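Local coordinates for uncharacterized protein (Danio rerio, PDB 4LD1) that probably helps organise and elongate centrioles through its G-box domain, the part held by this chain, and as a whole protein probably binds tubulin, at residues K102-H105 with R109-S112; H48-P51 with V55-Y58; R18-P23 with K28-D33; K128-N133 with E138-D143; H66-Y69 with M73-L76. All coordinates share one frame; numbering follows the deposited sequence. Where two conformers were deposited one is given.

Interaction 1 (K102-H105 with R109-S112); sequences KTLH and REES
With CG of His105 turned away from its own carbonyl carbon (chi1 -58°), and with the Arg109 chain leaving its backbone stretched out and then folding at chi3, imidazole and guanidinium come to lie one on the other. Their planes are 23° apart and their centres 3.9 Å apart. Arg109 NH2 sits over the ring toward its rim, so this is an offset stack and not a contact at the edge. Beneath it the backbones are joined by the bond from His105 N to Arg109 O (2.8 Å), and that same carbonyl oxygen lies in the imidazole plane, at its edge. A water in the ring plane, 3.0 Å from His105 NE2, may help hold the ring's rotation; it also gives a hydrogen to Glu111 OE1, but Glu111 has two conformers and that end of the bridge is doubtful. Further along, Thr103 and Glu111 form a hydrogen-bonded antiparallel pair, with Thr103 N to Glu111 O at 2.8 Å. Glu111 O also accepts from a second water, which bonds Thr103 OG1, so two donors grip this oxygen. The other face carries Lys102, Leu104, Glu110 and Ser112. Here the fully extended lysine chain passes Ser112 OG, 3.5 Å from its CG, and reaches diagonally to Glu110, forming a salt bridge between Lys102 NZ and Glu110 OE1 (3.5 Å). Leu104 CD2 lies 3.8 Å from Glu110 OE2. In the turn, Asp107 OD1 accepts from Arg109 N. Strand axes 171° apart and paired backbone bonds identify a beta hairpin within the G-box meander.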
# COMPACT_ATOMS: atom_id res chain seq x y z
N LYS A 102 -4.76 2.90 -0.90
CA LYS A 102 -4.82 3.62 0.35
C LYS A 102 -3.45 3.97 0.83
O LYS A 102 -2.62 3.08 0.99
CB LYS A 102 -5.53 2.78 1.41
CG LYS A 102 -5.68 3.47 2.75
CD LYS A 102 -6.50 2.59 3.65
CE LYS A 102 -6.83 3.22 4.97
NZ LYS A 102 -7.72 2.29 5.72
N THR A 103 -3.19 5.24 1.06
CA THR A 103 -1.94 5.70 1.62
C THR A 103 -2.11 6.12 3.07
O THR A 103 -2.97 6.94 3.37
CB THR A 103 -1.36 6.85 0.81
OG1 THR A 103 -1.20 6.43 -0.55
CG2 THR A 103 -0.00 7.29 1.35
N LEU A 104 -1.29 5.57 3.96
CA LEU A 104 -1.31 5.94 5.37
C LEU A 104 -0.03 6.66 5.73
O LEU A 104 1.08 6.18 5.44
CB LEU A 104 -1.49 4.70 6.25
CG LEU A 104 -2.78 3.92 6.00
CD1 LEU A 104 -2.56 2.84 4.95
CD2 LEU A 104 -3.34 3.33 7.28
N HIS A 105 -0.17 7.81 6.36
CA HIS A 105 0.97 8.63 6.78
C HIS A 105 1.19 8.52 8.28
O HIS A 105 0.23 8.31 9.04
CB HIS A 105 0.69 10.09 6.41
CG HIS A 105 0.44 10.29 4.94
ND1 HIS A 105 1.40 10.80 4.09
CD2 HIS A 105 -0.65 10.04 4.18
CE1 HIS A 105 0.90 10.86 2.87
NE2 HIS A 105 -0.35 10.42 2.90
N ARG A 109 -2.86 10.72 8.87
CA ARG A 109 -3.63 10.96 7.64
C ARG A 109 -3.73 9.69 6.81
O ARG A 109 -2.76 8.95 6.66
CB ARG A 109 -2.99 12.07 6.81
CG ARG A 109 -3.73 12.38 5.52
CD ARG A 109 -3.46 13.81 5.05
NE ARG A 109 -2.03 14.06 4.92
CZ ARG A 109 -1.34 13.98 3.78
NH1 ARG A 109 -1.94 13.66 2.64
NH2 ARG A 109 -0.04 14.23 3.77
N GLU A 110 -4.90 9.47 6.22
CA GLU A 110 -5.15 8.34 5.35
C GLU A 110 -5.87 8.85 4.12
O GLU A 110 -6.77 9.66 4.24
CB GLU A 110 -6.03 7.29 6.05
CG GLU A 110 -5.56 6.86 7.43
CD GLU A 110 -6.40 5.74 8.01
OE1 GLU A 110 -7.42 5.36 7.39
OE2 GLU A 110 -6.04 5.23 9.10
N GLU A 111 -5.47 8.39 2.94
CA GLU A 111 -6.11 8.79 1.70
C GLU A 111 -6.36 7.57 0.83
O GLU A 111 -5.41 6.84 0.53
CB GLU A 111 -5.24 9.78 0.94
CG GLU A 111 -5.85 10.22 -0.38
CD GLU A 111 -5.01 11.26 -1.10
OE1 GLU A 111 -4.22 11.95 -0.43
OE2 GLU A 111 -5.15 11.36 -2.33
N SER A 112 -7.61 7.34 0.46
CA SER A 112 -8.00 6.24 -0.39
C SER A 112 -8.47 6.78 -1.72
O SER A 112 -9.24 7.74 -1.76
CB SER A 112 -9.11 5.42 0.25
OG SER A 112 -8.70 4.82 1.47
O HOH W 1 -3.65 6.68 -1.91
O HOH W 2 -1.58 10.41 0.18

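Interaction 2 (H48-P51 with V55-Y58); sequences HTMP and VIYY
Ile56 places its CD1 methyl against the bent side chain of Met50, 3.7 Å from Met50 CG and equally far from Met50 CE. The thioether bends at both chi2 (-62°) and chi3 (-138°), which brings both its ends to one methyl and carries the sulfur over a face of the His48 imidazole. There Met50 SD stands 3.4 Å above the ring plane, offset toward the rim, a Met-aromatic contact. Met50 thus bridges the isoleucine methyl and the imidazole. The isoleucine meets His48 through its stem, with His48 CB 4.1 Å from Ile56 CB, while the imidazole itself leads away from the partner strand. Met50 and Ile56 also touch a crystal neighbour, so the lattice may influence these conformations. The backbone supplies the register. His48 and Ile56 form a hydrogen-bonded antiparallel pair, with His48 N to Ile56 O at 2.8 Å and Ile56 N to His48 O at 2.7 Å, both nearly straight at the hydrogen. His48 O also receives the CA-H of Val55 (CA to O 3.4 Å). On the other face Thr49 and Val55, a non-hydrogen-bonded pair, run side by side and point the same way; Thr49 OG1 lies 4.0 Å from Val55 CG1 and CG2 alike, a loose contact beside the tighter Met50 one. The domain has no helices, and the two strands are flanked by strands alone: Thr49 bonds through its backbone to Val37 of strand 37-40, while Val55 and Tyr57 bond to Thr68 and His66 of strand 64-68.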
# COMPACT_ATOMS: atom_id res chain seq x y z
N HIS A 48 15.96 -15.24 -1.42
CA HIS A 48 16.63 -14.91 -2.66
C HIS A 48 17.29 -13.53 -2.55
O HIS A 48 16.62 -12.49 -2.47
CB HIS A 48 15.61 -14.95 -3.77
CG HIS A 48 16.19 -15.05 -5.14
ND1 HIS A 48 15.42 -15.27 -6.26
CD2 HIS A 48 17.47 -14.98 -5.57
CE1 HIS A 48 16.20 -15.31 -7.32
NE2 HIS A 48 17.45 -15.14 -6.93
N THR A 49 18.61 -13.54 -2.52
CA THR A 49 19.43 -12.36 -2.42
C THR A 49 19.95 -12.03 -3.80
O THR A 49 20.54 -12.89 -4.48
CB THR A 49 20.60 -12.55 -1.44
OG1 THR A 49 20.09 -12.89 -0.13
CG2 THR A 49 21.42 -11.30 -1.34
N MET A 50 19.71 -10.78 -4.22
CA MET A 50 20.03 -10.33 -5.57
C MET A 50 21.30 -9.46 -5.59
O MET A 50 21.76 -8.99 -4.55
CB MET A 50 18.86 -9.54 -6.14
CG MET A 50 17.53 -10.29 -6.19
SD MET A 50 17.65 -11.74 -7.25
CE MET A 50 16.10 -11.66 -8.14
N PRO A 51 21.89 -9.26 -6.77
CA PRO A 51 23.12 -8.45 -6.84
C PRO A 51 22.94 -7.00 -6.39
O PRO A 51 23.91 -6.39 -5.91
CB PRO A 51 23.48 -8.50 -8.32
CG PRO A 51 22.97 -9.83 -8.78
CD PRO A 51 21.65 -9.99 -8.03
N VAL A 55 16.64 -8.35 -0.95
CA VAL A 55 16.41 -9.71 -0.48
C VAL A 55 14.93 -10.00 -0.57
O VAL A 55 14.09 -9.23 -0.07
CB VAL A 55 16.86 -9.92 0.97
CG1 VAL A 55 16.67 -11.40 1.37
CG2 VAL A 55 18.32 -9.53 1.16
N ILE A 56 14.61 -11.11 -1.23
CA ILE A 56 13.25 -11.56 -1.40
C ILE A 56 13.03 -12.80 -0.51
O ILE A 56 13.79 -13.78 -0.56
CB ILE A 56 12.97 -11.92 -2.88
CG1 ILE A 56 13.31 -10.75 -3.81
CG2 ILE A 56 11.53 -12.33 -3.07
CD1 ILE A 56 14.09 -11.16 -5.02
N TYR A 57 11.99 -12.71 0.32
CA TYR A 57 11.59 -13.79 1.18
C TYR A 57 10.19 -14.24 0.80
O TYR A 57 9.26 -13.44 0.80
CB TYR A 57 11.57 -13.38 2.65
CG TYR A 57 12.83 -12.76 3.19
CD1 TYR A 57 13.12 -11.42 3.00
CD2 TYR A 57 13.71 -13.50 3.96
CE1 TYR A 57 14.27 -10.84 3.53
CE2 TYR A 57 14.85 -12.95 4.49
CZ TYR A 57 15.12 -11.62 4.27
OH TYR A 57 16.27 -11.08 4.81
N TYR A 58 10.03 -15.52 0.49
CA TYR A 58 8.71 -16.11 0.34
C TYR A 58 8.43 -17.05 1.50
O TYR A 58 9.25 -17.90 1.82
CB TYR A 58 8.61 -16.89 -0.97
CG TYR A 58 7.28 -17.58 -1.15
CD1 TYR A 58 6.14 -16.85 -1.43
CD2 TYR A 58 7.17 -18.96 -1.08
CE1 TYR A 58 4.93 -17.47 -1.61
CE2 TYR A 58 5.96 -19.60 -1.27
CZ TYR A 58 4.84 -18.85 -1.55
OH TYR A 58 3.61 -19.43 -1.74

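Interaction 3 (R18-P23 with K28-D33); sequences RLVVFP and KELSAD
Arg18 and Leu30 lie side by side in the beta hairpin of strands 18-21 and 27-30, at the N-terminal end of the modelled G-box meander. The arginine chain is extended as far as CD and bends at chi3 (57°), which swings its guanidinium flat across the leucine: Leu30 CD1 stands 4.1 Å above the centre of that plane. Leu30 has its CG beside the backbone N (chi1 -55°), and the same CD1 also meets Val20 CG2 at 4.0 Å, so one methyl serves two partners. On the other face Leu19 CD1 crosses the stem of Glu29, touching its CG at 3.9 Å. Four backbone bonds, two for Arg18 with Leu30 and two for Val20 with Lys28, set this register; Val20 N to Lys28 O measures 2.8 Å. Beyond the strand the Phe22 ring folds back over its own segment, with Val20 CG1 3.7 Å above one face. Strand 18-21 is the outermost of this chain at that end, while Glu29 bonds through its backbone to Lys38 on the inner flank. In the turn that follows, Ser31 OG donates to Asp33 OD1 at 2.7 Å, nearly along the carboxylate C-O axis.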
# COMPACT_ATOMS: atom_id res chain seq x y z
N ARG A 18 26.81 -22.99 -8.76
CA ARG A 18 26.91 -24.14 -7.87
C ARG A 18 25.51 -24.39 -7.28
O ARG A 18 24.80 -23.46 -6.90
CB ARG A 18 27.94 -23.88 -6.78
CG ARG A 18 28.13 -24.99 -5.79
CD ARG A 18 29.47 -24.84 -5.07
NE ARG A 18 29.63 -23.55 -4.40
CZ ARG A 18 29.36 -23.33 -3.11
NH1 ARG A 18 29.54 -22.11 -2.60
NH2 ARG A 18 28.92 -24.30 -2.32
N LEU A 19 25.14 -25.66 -7.25
CA LEU A 19 23.91 -26.13 -6.64
C LEU A 19 24.25 -26.96 -5.42
O LEU A 19 25.08 -27.89 -5.51
CB LEU A 19 23.14 -27.01 -7.62
CG LEU A 19 21.93 -27.76 -7.05
CD1 LEU A 19 20.81 -26.79 -6.66
CD2 LEU A 19 21.45 -28.82 -8.05
N VAL A 20 23.61 -26.72 -4.30
CA VAL A 20 23.82 -27.50 -3.09
C VAL A 20 22.49 -28.10 -2.71
O VAL A 20 21.50 -27.37 -2.61
CB VAL A 20 24.32 -26.62 -1.93
CG1 VAL A 20 24.56 -27.44 -0.68
CG2 VAL A 20 25.55 -25.86 -2.34
N VAL A 21 22.45 -29.41 -2.55
CA VAL A 21 21.23 -30.10 -2.13
C VAL A 21 21.52 -30.82 -0.82
O VAL A 21 22.41 -31.68 -0.72
CB VAL A 21 20.76 -31.12 -3.17
CG1 VAL A 21 19.47 -31.76 -2.73
CG2 VAL A 21 20.56 -30.43 -4.53
N PHE A 22 20.75 -30.47 0.20
CA PHE A 22 20.93 -31.05 1.51
C PHE A 22 20.06 -32.29 1.64
O PHE A 22 19.02 -32.40 0.96
CB PHE A 22 20.56 -30.03 2.60
CG PHE A 22 21.48 -28.84 2.66
CD1 PHE A 22 22.66 -28.88 3.38
CD2 PHE A 22 21.16 -27.68 1.99
CE1 PHE A 22 23.50 -27.77 3.44
CE2 PHE A 22 21.98 -26.58 2.04
CZ PHE A 22 23.16 -26.63 2.75
N PRO A 23 20.43 -33.19 2.54
CA PRO A 23 19.63 -34.41 2.65
C PRO A 23 18.16 -34.15 2.99
O PRO A 23 17.30 -34.96 2.63
CB PRO A 23 20.32 -35.16 3.79
CG PRO A 23 21.74 -34.72 3.74
CD PRO A 23 21.70 -33.27 3.28
N LYS A 28 20.12 -24.92 -2.51
CA LYS A 28 20.73 -23.60 -2.58
C LYS A 28 21.46 -23.44 -3.90
O LYS A 28 22.29 -24.28 -4.24
CB LYS A 28 21.67 -23.35 -1.40
CG LYS A 28 22.28 -21.94 -1.38
CD LYS A 28 23.33 -21.70 -0.30
CE LYS A 28 23.01 -22.35 1.03
NZ LYS A 28 24.10 -22.07 2.03
N GLU A 29 21.12 -22.39 -4.64
CA GLU A 29 21.74 -22.07 -5.91
C GLU A 29 22.56 -20.81 -5.71
O GLU A 29 22.04 -19.81 -5.18
CB GLU A 29 20.69 -21.84 -7.00
CG GLU A 29 19.82 -23.06 -7.24
CD GLU A 29 18.67 -22.79 -8.18
OE1 GLU A 29 17.95 -23.74 -8.55
OE2 GLU A 29 18.47 -21.61 -8.55
N LEU A 30 23.82 -20.86 -6.12
CA LEU A 30 24.72 -19.73 -6.03
C LEU A 30 25.25 -19.42 -7.41
O LEU A 30 25.75 -20.31 -8.10
CB LEU A 30 25.86 -20.05 -5.07
CG LEU A 30 25.43 -20.50 -3.67
CD1 LEU A 30 25.46 -22.01 -3.54
CD2 LEU A 30 26.29 -19.86 -2.59
N SER A 31 25.18 -18.17 -7.82
CA SER A 31 25.76 -17.75 -9.09
C SER A 31 27.27 -17.84 -9.01
O SER A 31 27.83 -17.86 -7.91
CB SER A 31 25.36 -16.31 -9.42
OG SER A 31 25.83 -15.41 -8.43
N ALA A 32 27.92 -17.91 -10.17
CA ALA A 32 29.37 -17.99 -10.23
C ALA A 32 30.05 -16.86 -9.45
O ALA A 32 31.04 -17.08 -8.75
CB ALA A 32 29.85 -17.99 -11.69
N ASP A 33 29.51 -15.65 -9.57
CA ASP A 33 30.13 -14.50 -8.90
C ASP A 33 29.67 -14.35 -7.45
O ASP A 33 30.20 -13.51 -6.71
CB ASP A 33 29.88 -13.19 -9.68
CG ASP A 33 28.42 -12.79 -9.76
OD1 ASP A 33 27.57 -13.39 -9.07
OD2 ASP A 33 28.11 -11.85 -10.50

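Interaction 4 (K128-N133 with E138-D143); sequences KVIQFN and EIHTAD
Phe132 meets Glu138 next to the turn of a beta hairpin, strands 128-131 and 137-140 of the G-box meander, where Phe132 CE2 lies 3.7 Å from Glu138 CB. The ring and carboxylate planes stand 79° apart, and the ring comes to the glutamate stem obliquely. Beside them Ile130 points the same way as Glu138, bringing its CD1 to 4.0 Å from Glu138 OE1 and close to His140 NE2 as well. Glu138 OE1 thus has hydrocarbon on part of its surroundings, in keeping with the burial of this glutamate. What positions it is a bond within its own strand: His140 NE2 donates to Glu138 OE1 at 2.6 Å, from well above the carboxylate plane. Glu138 CG anti to its N (chi1 173°) and His140 CG beside its own N (chi1 -58°) bring the two ends together on one face. Phe132 is steadied in turn by Ile130, whose CG2 stands 3.7 Å above one ring face. Under these groups two hydrogen-bonded pairs, Lys128 with His140 and Ile130 with Glu138, join the backbones; His140 N to Lys128 O is 2.7 Å. On the reverse face Val129 CG2 touches Ile139 CG1 at 3.8 Å, though Ile139 was modelled in two conformers. Farther out, Lys145 and Arg147 of the next strand make long, weak ion pairs with Glu138 OE2, which would be expected to support a negative carboxylate. Past the strand, Thr141 OG1 accepts from Asp143 N at 3.2 Å, closing an ST turn, and also bonds Phe144 O.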
# COMPACT_ATOMS: atom_id res chain seq x y z
N LYS A 128 -12.85 14.73 7.64
CA LYS A 128 -12.88 13.88 6.47
C LYS A 128 -13.23 14.74 5.28
O LYS A 128 -14.11 15.61 5.37
CB LYS A 128 -13.91 12.77 6.67
CG LYS A 128 -14.10 11.79 5.51
CD LYS A 128 -15.05 10.67 5.93
CE LYS A 128 -15.27 9.67 4.81
NZ LYS A 128 -16.32 8.65 5.16
N VAL A 129 -12.52 14.56 4.19
CA VAL A 129 -12.79 15.20 2.93
C VAL A 129 -12.97 14.13 1.88
O VAL A 129 -12.14 13.21 1.74
CB VAL A 129 -11.67 16.17 2.54
CG1 VAL A 129 -11.96 16.84 1.21
CG2 VAL A 129 -11.46 17.22 3.63
N ILE A 130 -14.05 14.24 1.13
CA ILE A 130 -14.34 13.37 0.02
C ILE A 130 -14.42 14.22 -1.24
O ILE A 130 -15.07 15.25 -1.26
CB ILE A 130 -15.68 12.64 0.19
CG1 ILE A 130 -15.70 11.85 1.50
CG2 ILE A 130 -15.94 11.71 -0.99
CD1 ILE A 130 -17.08 11.44 1.93
N GLN A 131 -13.70 13.79 -2.27
CA GLN A 131 -13.90 14.28 -3.62
C GLN A 131 -14.57 13.16 -4.41
O GLN A 131 -13.97 12.13 -4.69
CB GLN A 131 -12.60 14.73 -4.27
CG GLN A 131 -12.79 15.39 -5.64
CD GLN A 131 -11.48 15.88 -6.22
OE1 GLN A 131 -10.95 16.90 -5.79
NE2 GLN A 131 -10.93 15.13 -7.15
N PHE A 132 -15.83 13.38 -4.74
CA PHE A 132 -16.62 12.37 -5.43
C PHE A 132 -16.12 12.16 -6.85
O PHE A 132 -15.33 12.95 -7.39
CB PHE A 132 -18.08 12.80 -5.43
CG PHE A 132 -18.67 12.93 -4.06
CD1 PHE A 132 -18.95 11.81 -3.31
CD2 PHE A 132 -19.01 14.17 -3.55
CE1 PHE A 132 -19.50 11.92 -2.06
CE2 PHE A 132 -19.56 14.29 -2.30
CZ PHE A 132 -19.81 13.16 -1.55
N ASN A 133 -16.63 11.11 -7.49
CA ASN A 133 -16.35 10.88 -8.90
C ASN A 133 -16.73 12.06 -9.79
O ASN A 133 -16.16 12.23 -10.85
CB ASN A 133 -17.03 9.59 -9.40
CG ASN A 133 -18.53 9.53 -9.09
OD1 ASN A 133 -19.13 10.45 -8.55
ND2 ASN A 133 -19.13 8.41 -9.46
N GLU A 138 -16.89 17.26 -0.46
CA GLU A 138 -17.67 17.32 0.75
C GLU A 138 -16.70 17.20 1.90
O GLU A 138 -15.79 16.38 1.87
CB GLU A 138 -18.68 16.18 0.80
CG GLU A 138 -19.43 16.08 2.13
CD GLU A 138 -20.52 15.00 2.11
OE1 GLU A 138 -20.22 13.83 2.43
OE2 GLU A 138 -21.66 15.32 1.76
N ILE A 139 -16.86 18.04 2.89
CA ILE A 139 -16.05 17.98 4.09
C ILE A 139 -16.90 17.73 5.31
O ILE A 139 -18.01 18.27 5.43
CB ILE A 139 -15.17 19.23 4.30
CG1 ILE A 139 -14.27 19.04 5.52
CG2 ILE A 139 -16.01 20.47 4.47
CD1 ILE A 139 -13.15 20.05 5.64
N HIS A 140 -16.37 16.91 6.22
CA HIS A 140 -17.00 16.66 7.50
C HIS A 140 -16.04 17.17 8.56
O HIS A 140 -14.92 16.68 8.66
CB HIS A 140 -17.23 15.16 7.67
CG HIS A 140 -18.06 14.56 6.59
ND1 HIS A 140 -19.27 13.96 6.83
CD2 HIS A 140 -17.85 14.45 5.26
CE1 HIS A 140 -19.78 13.52 5.70
NE2 HIS A 140 -18.93 13.80 4.73
N THR A 141 -16.46 18.20 9.30
CA THR A 141 -15.65 18.81 10.36
C THR A 141 -16.41 18.64 11.69
O THR A 141 -17.56 18.19 11.72
CB THR A 141 -15.36 20.35 10.08
OG1 THR A 141 -16.52 21.15 10.34
CG2 THR A 141 -14.96 20.59 8.63
N ALA A 142 -15.80 19.06 12.78
CA ALA A 142 -16.50 19.09 14.07
C ALA A 142 -17.75 19.98 14.07
O ALA A 142 -18.70 19.68 14.77
CB ALA A 142 -15.55 19.56 15.14
N ASP A 143 -17.74 21.06 13.30
CA ASP A 143 -18.80 22.06 13.38
C ASP A 143 -19.86 21.90 12.29
O ASP A 143 -20.98 22.40 12.45
CB ASP A 143 -18.18 23.45 13.30
CG ASP A 143 -17.40 23.82 14.56
OD1 ASP A 143 -17.71 23.26 15.64
OD2 ASP A 143 -16.48 24.66 14.45

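Interaction 5 (H66-Y69 with M73-L76); sequences HITY and MEVL
His66 reaches across to Glu74 with an exceptionally short hydrogen bond, His66 NE2 to Glu74 OE1 2.5 Å. Since His66 was modelled in two conformers, that length is doubtful, and the pairing holds for the conformer described. Chi1 of His66 (-175°) sends the ring toward the partner strand, and the extended Glu74 chain comes to meet it diagonally, the ring and carboxylate planes 55° apart. Two further contacts frame the imidazole in this conformer: Val75 O lies at its edge, in plane, and Thr68 CG2 stands 3.6 Å above one face. If the histidine were protonated, the nearby carboxylate would probably stabilise its charge. On the opposite face of the hairpin Ile67 and Val75 meet, Ile67 CB to Val75 CB 4.1 Å. Beyond the strands Tyr69 runs alongside Met73, with CD1 of the tyrosine 3.8 Å from CG of the methionine, and the edge of its ring, at Tyr69 CE1, is approached by Val75 CG2 at 4.1 Å. Met73 O accepts from Tyr69 N at 2.9 Å and also lies in the plane of the aromatic ring, at its edge. Ile67 and Val75 exchange two backbone bonds, Ile67 N to Val75 O being 2.8 Å. Asp71 OD1 accepts from Met73 N within the turn. The strand axes run 170° apart, and backbone bonds of Thr68 to Val55 and of Leu76 to Glu84 continue the pairing outward, which marks a beta hairpin inside the antiparallel G-box meander.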
# COMPACT_ATOMS: atom_id res chain seq x y z
N HIS A 66 7.94 -10.98 0.81
CA HIS A 66 8.45 -9.78 1.45
C HIS A 66 9.77 -9.46 0.77
O HIS A 66 10.69 -10.30 0.73
CB HIS A 66 8.64 -10.05 2.95
CG HIS A 66 9.07 -8.86 3.75
ND1 HIS A 66 9.80 -8.98 4.92
CD2 HIS A 66 8.86 -7.53 3.58
CE1 HIS A 66 10.02 -7.79 5.43
NE2 HIS A 66 9.46 -6.89 4.64
N ILE A 67 9.85 -8.25 0.20
CA ILE A 67 11.05 -7.79 -0.47
C ILE A 67 11.61 -6.63 0.34
O ILE A 67 10.91 -5.63 0.57
CB ILE A 67 10.81 -7.30 -1.89
CG1 ILE A 67 9.99 -8.31 -2.69
CG2 ILE A 67 12.15 -7.03 -2.57
CD1 ILE A 67 9.63 -7.83 -4.06
N THR A 68 12.86 -6.75 0.75
CA THR A 68 13.53 -5.68 1.47
C THR A 68 14.61 -5.07 0.59
O THR A 68 15.35 -5.80 -0.08
CB THR A 68 14.17 -6.20 2.79
OG1 THR A 68 15.22 -7.12 2.50
CG2 THR A 68 13.12 -6.87 3.66
N TYR A 69 14.70 -3.75 0.61
CA TYR A 69 15.66 -3.01 -0.19
C TYR A 69 16.69 -2.35 0.72
O TYR A 69 16.41 -2.08 1.89
CB TYR A 69 14.94 -1.94 -1.02
CG TYR A 69 14.11 -2.52 -2.12
CD1 TYR A 69 12.80 -2.93 -1.89
CD2 TYR A 69 14.64 -2.69 -3.39
CE1 TYR A 69 12.05 -3.51 -2.91
CE2 TYR A 69 13.91 -3.23 -4.41
CZ TYR A 69 12.62 -3.66 -4.16
OH TYR A 69 11.92 -4.23 -5.20
N MET A 73 13.18 0.47 2.11
CA MET A 73 11.92 0.16 1.47
C MET A 73 11.60 -1.33 1.65
O MET A 73 12.47 -2.18 1.51
CB MET A 73 12.02 0.47 -0.03
CG MET A 73 10.81 0.15 -0.86
SD MET A 73 9.60 1.47 -0.76
CE MET A 73 8.27 0.44 -0.20
N GLU A 74 10.34 -1.62 1.94
CA GLU A 74 9.82 -2.97 1.95
C GLU A 74 8.53 -3.08 1.16
O GLU A 74 7.66 -2.22 1.21
CB GLU A 74 9.62 -3.46 3.38
CG GLU A 74 10.86 -3.32 4.25
CD GLU A 74 10.72 -3.96 5.62
OE1 GLU A 74 9.76 -4.73 5.83
OE2 GLU A 74 11.58 -3.69 6.49
N VAL A 75 8.41 -4.17 0.44
CA VAL A 75 7.25 -4.56 -0.32
C VAL A 75 6.72 -5.91 0.18
O VAL A 75 7.48 -6.84 0.38
CB VAL A 75 7.59 -4.70 -1.80
CG1 VAL A 75 6.39 -5.26 -2.59
CG2 VAL A 75 8.02 -3.35 -2.35
N LEU A 76 5.42 -5.97 0.39
CA LEU A 76 4.72 -7.16 0.82
C LEU A 76 3.68 -7.51 -0.22
O LEU A 76 2.96 -6.65 -0.71
CB LEU A 76 4.01 -6.94 2.15
CG LEU A 76 4.86 -6.69 3.39
CD1 LEU A 76 3.98 -6.37 4.58
CD2 LEU A 76 5.70 -7.90 3.67

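From the N terminus the contacts come in the order interaction 3, 2, 5, 1, 4. Each closes a short loop of three or four residues between consecutive strands, and none nests within or crosses another, as expected of a meander. Interactions 2 and 5 touch directly: Tyr57 N to His66 O is 2.8 Å and Val55 O to Thr68 N 2.9 Å, so the hairpins at 48-58 and 66-76 are joined edge to edge. The other pairs do not touch. Interactions 3 and 4 lie on opposite sides of the chain's centre, their own centres about 57 Å apart, whereas the centre of interaction 1 lies about 9 Å from it. Together they sample an elongated row of antiparallel strands.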